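Local coordinates for protein nicotinate-nucleotide pyrophosphorylase (Pyrococcus furiosus, PDB 2I14) that probably makes nicotinate mononucleotide from nicotinate and phosphoribosyl pyrophosphate in NAD biosynthesis, and binds zinc, at residues V48-L53 with F88-P93. Sequence-based numbering, arbitrary orientation.
Sequences VTTTSL and FHPYEP
The ring of Phe-88 meets Thr-50 OG1 at its edge, near the ring plane, while Leu-53 comes in obliquely, setting CD2 3.6 Å from Phe-88 CZ; outside the two segments, Phe-306 also packs against this ring. The other Leu-53 methyl, CD1, lies 4.0 Å from Pro-90 CD, with the two side chains crossing at about a right angle. The Tyr-91 side chain sets off from CA away from 48-53, CG beside its own backbone N (chi1 -63°), yet its far end comes back to cross Thr-51 at a slant. Its OH end sits 3.6 Å from Thr-51 CB, close to CG2 as well, and Thr-51 O lies oblique to the ring. Replacing Tyr-91 by alanine would probably strip the cover from CB and CG2 of Thr-51 and leave Lys-252 of the second subunit without its packing partner.

The one hydrogen bond between the segments is made by backbone: Tyr-91 N gives to Thr-50 O at 2.9 Å. Tyr-91 is the third residue of a type II turn, His-89 to Glu-92, and the turn presents this N-H to 48-53. Further along, Pro-93 CA makes a CA-H...O contact of 3.2 Å with Val-48 O, and Thr-49 CG2 rests 3.5 Å from the same CA. Val-48 then pairs through its backbone with Val-94, where strands 43-49 and 95-98 run antiparallel in the N-terminal domain. Chemically, then, a single backbone hydrogen bond fixes the turn against 48-53, and the remaining hold is threonine methyls, proline, leucine and aromatic carbon, with no salt bridge between the segments.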
ATOM      1  N   VAL A  48     -34.569 -13.644  12.014  1.00 52.84           N
ATOM      2  CA  VAL A  48     -33.989 -12.330  11.798  1.00 49.41           C
ATOM      3  C   VAL A  48     -32.512 -12.431  12.168  1.00 48.46           C
ATOM      4  O   VAL A  48     -32.167 -12.736  13.315  1.00 47.93           O
ATOM      5  CB  VAL A  48     -34.667 -11.263  12.647  1.00 47.03           C
ATOM      6  CG1 VAL A  48     -33.907  -9.970  12.524  1.00 48.14           C
ATOM      7  CG2 VAL A  48     -36.080 -11.050  12.163  1.00 47.67           C
ATOM      8  N   THR A  49     -31.644 -12.211  11.183  1.00 47.28           N
ATOM      9  CA  THR A  49     -30.188 -12.279  11.393  1.00 47.90           C
ATOM     10  C   THR A  49     -29.442 -11.300  10.482  1.00 45.43           C
ATOM     11  O   THR A  49     -30.040 -10.470   9.807  1.00 45.44           O
ATOM     12  CB  THR A  49     -29.635 -13.674  11.045  1.00 48.31           C
ATOM     13  OG1 THR A  49     -29.818 -13.887   9.642  1.00 51.33           O
ATOM     14  CG2 THR A  49     -30.372 -14.776  11.800  1.00 48.59           C
ATOM     15  N   THR A  50     -28.124 -11.399  10.491  1.00 43.99           N
ATOM     16  CA  THR A  50     -27.275 -10.590   9.617  1.00 44.63           C
ATOM     17  C   THR A  50     -26.168 -11.537   9.277  1.00 43.64           C
ATOM     18  O   THR A  50     -25.811 -12.399  10.086  1.00 42.99           O
ATOM     19  CB  THR A  50     -26.581  -9.370  10.287  1.00 44.51           C
ATOM     20  OG1 THR A  50     -25.759  -9.810  11.372  1.00 44.62           O
ATOM     21  CG2 THR A  50     -27.577  -8.405  10.798  1.00 46.11           C
ATOM     22  N   THR A  51     -25.618 -11.373   8.085  1.00 43.48           N
ATOM     23  CA  THR A  51     -24.525 -12.227   7.646  1.00 43.15           C
ATOM     24  C   THR A  51     -23.236 -11.488   7.933  1.00 42.29           C
ATOM     25  O   THR A  51     -22.147 -12.021   7.753  1.00 41.90           O
ATOM     26  CB  THR A  51     -24.616 -12.520   6.141  1.00 42.86           C
ATOM     27  OG1 THR A  51     -24.713 -11.284   5.427  1.00 43.95           O
ATOM     28  CG2 THR A  51     -25.835 -13.382   5.837  1.00 39.04           C
ATOM     29  N   SER A  52     -23.379 -10.254   8.400  1.00 42.88           N
ATOM     30  CA  SER A  52     -22.229  -9.427   8.725  1.00 42.91           C
ATOM     31  C   SER A  52     -22.650  -8.258   9.591  1.00 42.11           C
ATOM     32  O   SER A  52     -23.822  -7.916   9.668  1.00 43.86           O
ATOM     33  CB  SER A  52     -21.635  -8.860   7.447  1.00 43.54           C
ATOM     34  OG  SER A  52     -22.552  -7.923   6.895  1.00 43.53           O
ATOM     35  N   LEU A  53     -21.675  -7.637  10.226  1.00 41.43           N
ATOM     36  CA  LEU A  53     -21.913  -6.463  11.047  1.00 40.42           C
ATOM     37  C   LEU A  53     -21.113  -5.367  10.363  1.00 39.66           C
ATOM     38  O   LEU A  53     -20.178  -5.638   9.625  1.00 40.37           O
ATOM     39  CB  LEU A  53     -21.393  -6.690  12.474  1.00 40.82           C
ATOM     40  CG  LEU A  53     -22.183  -7.731  13.270  1.00 39.98           C
ATOM     41  CD1 LEU A  53     -21.344  -8.247  14.423  1.00 39.95           C
ATOM     42  CD2 LEU A  53     -23.492  -7.113  13.743  1.00 40.21           C
ATOM     43  N   PHE A  88     -24.722  -9.886  20.313  1.00 46.80           N
ATOM     44  CA  PHE A  88     -25.000 -10.951  19.350  1.00 47.03           C
ATOM     45  C   PHE A  88     -23.962 -11.039  18.231  1.00 46.90           C
ATOM     46  O   PHE A  88     -23.017 -10.250  18.155  1.00 45.85           O
ATOM     47  CB  PHE A  88     -26.380 -10.765  18.721  1.00 46.13           C
ATOM     48  CG  PHE A  88     -26.419  -9.685  17.693  1.00 45.51           C
ATOM     49  CD1 PHE A  88     -26.425  -8.358  18.070  1.00 44.85           C
ATOM     50  CD2 PHE A  88     -26.401  -9.998  16.344  1.00 45.19           C
ATOM     51  CE1 PHE A  88     -26.413  -7.364  17.119  1.00 45.22           C
ATOM     52  CE2 PHE A  88     -26.391  -9.009  15.391  1.00 44.07           C
ATOM     53  CZ  PHE A  88     -26.398  -7.694  15.776  1.00 44.59           C
ATOM     54  N   HIS A  89     -24.171 -11.997  17.339  1.00 47.91           N
ATOM     55  CA  HIS A  89     -23.251 -12.215  16.235  1.00 48.47           C
ATOM     56  C   HIS A  89     -23.966 -12.563  14.946  1.00 49.17           C
ATOM     57  O   HIS A  89     -25.183 -12.744  14.910  1.00 49.16           O
ATOM     58  CB  HIS A  89     -22.286 -13.347  16.588  1.00 47.99           C
ATOM     59  CG  HIS A  89     -21.687 -13.224  17.954  1.00 47.73           C
ATOM     60  ND1 HIS A  89     -20.780 -12.241  18.280  1.00 48.14           N
ATOM     61  CD2 HIS A  89     -21.871 -13.954  19.079  1.00 47.41           C
ATOM     62  CE1 HIS A  89     -20.426 -12.374  19.546  1.00 47.87           C
ATOM     63  NE2 HIS A  89     -21.075 -13.405  20.054  1.00 46.79           N
ATOM     64  N   PRO A  90     -23.204 -12.643  13.853  1.00 50.37           N
ATOM     65  CA  PRO A  90     -23.825 -12.984  12.572  1.00 50.97           C
ATOM     66  C   PRO A  90     -24.355 -14.413  12.610  1.00 51.09           C
ATOM     67  O   PRO A  90     -23.858 -15.243  13.358  1.00 52.17           O
ATOM     68  CB  PRO A  90     -22.675 -12.820  11.590  1.00 51.01           C
ATOM     69  CG  PRO A  90     -21.859 -11.722  12.216  1.00 49.95           C
ATOM     70  CD  PRO A  90     -21.834 -12.131  13.659  1.00 49.41           C
ATOM     71  N   TYR A  91     -25.373 -14.683  11.811  1.00 52.37           N
ATOM     72  CA  TYR A  91     -25.980 -16.012  11.718  1.00 53.69           C
ATOM     73  C   TYR A  91     -26.764 -16.468  12.930  1.00 53.11           C
ATOM     74  O   TYR A  91     -27.382 -17.525  12.911  1.00 52.19           O
ATOM     75  CB  TYR A  91     -24.926 -17.057  11.337  1.00 54.16           C
ATOM     76  CG  TYR A  91     -24.342 -16.771   9.974  1.00 54.52           C
ATOM     77  CD1 TYR A  91     -23.346 -15.802   9.807  1.00 54.84           C
ATOM     78  CD2 TYR A  91     -24.856 -17.390   8.841  1.00 54.06           C
ATOM     79  CE1 TYR A  91     -22.880 -15.450   8.539  1.00 55.57           C
ATOM     80  CE2 TYR A  91     -24.401 -17.050   7.562  1.00 55.70           C
ATOM     81  CZ  TYR A  91     -23.415 -16.075   7.416  1.00 56.44           C
ATOM     82  OH  TYR A  91     -23.002 -15.700   6.154  1.00 54.36           O
ATOM     83  N   GLU A  92     -26.754 -15.653  13.974  1.00 53.51           N
ATOM     84  CA  GLU A  92     -27.513 -15.964  15.172  1.00 53.57           C
ATOM     85  C   GLU A  92     -28.834 -15.191  15.147  1.00 53.12           C
ATOM     86  O   GLU A  92     -28.840 -13.952  15.134  1.00 52.12           O
ATOM     87  CB  GLU A  92     -26.743 -15.553  16.422  1.00 53.52           C
ATOM     88  CG  GLU A  92     -25.392 -16.176  16.557  1.00 54.89           C
ATOM     89  CD  GLU A  92     -24.627 -15.585  17.721  1.00 56.47           C
ATOM     90  OE1 GLU A  92     -25.099 -14.553  18.265  1.00 54.93           O
ATOM     91  OE2 GLU A  92     -23.556 -16.147  18.078  1.00 57.00           O
ATOM     92  N   PRO A  93     -29.966 -15.908  15.126  1.00 52.43           N
ATOM     93  CA  PRO A  93     -31.270 -15.242  15.113  1.00 52.83           C
ATOM     94  C   PRO A  93     -31.450 -14.406  16.376  1.00 52.91           C
ATOM     95  O   PRO A  93     -31.302 -14.894  17.487  1.00 52.90           O
ATOM     96  CB  PRO A  93     -32.254 -16.408  15.049  1.00 52.67           C
ATOM     97  CG  PRO A  93     -31.503 -17.523  15.706  1.00 51.52           C
ATOM     98  CD  PRO A  93     -30.128 -17.370  15.115  1.00 51.55           C
TER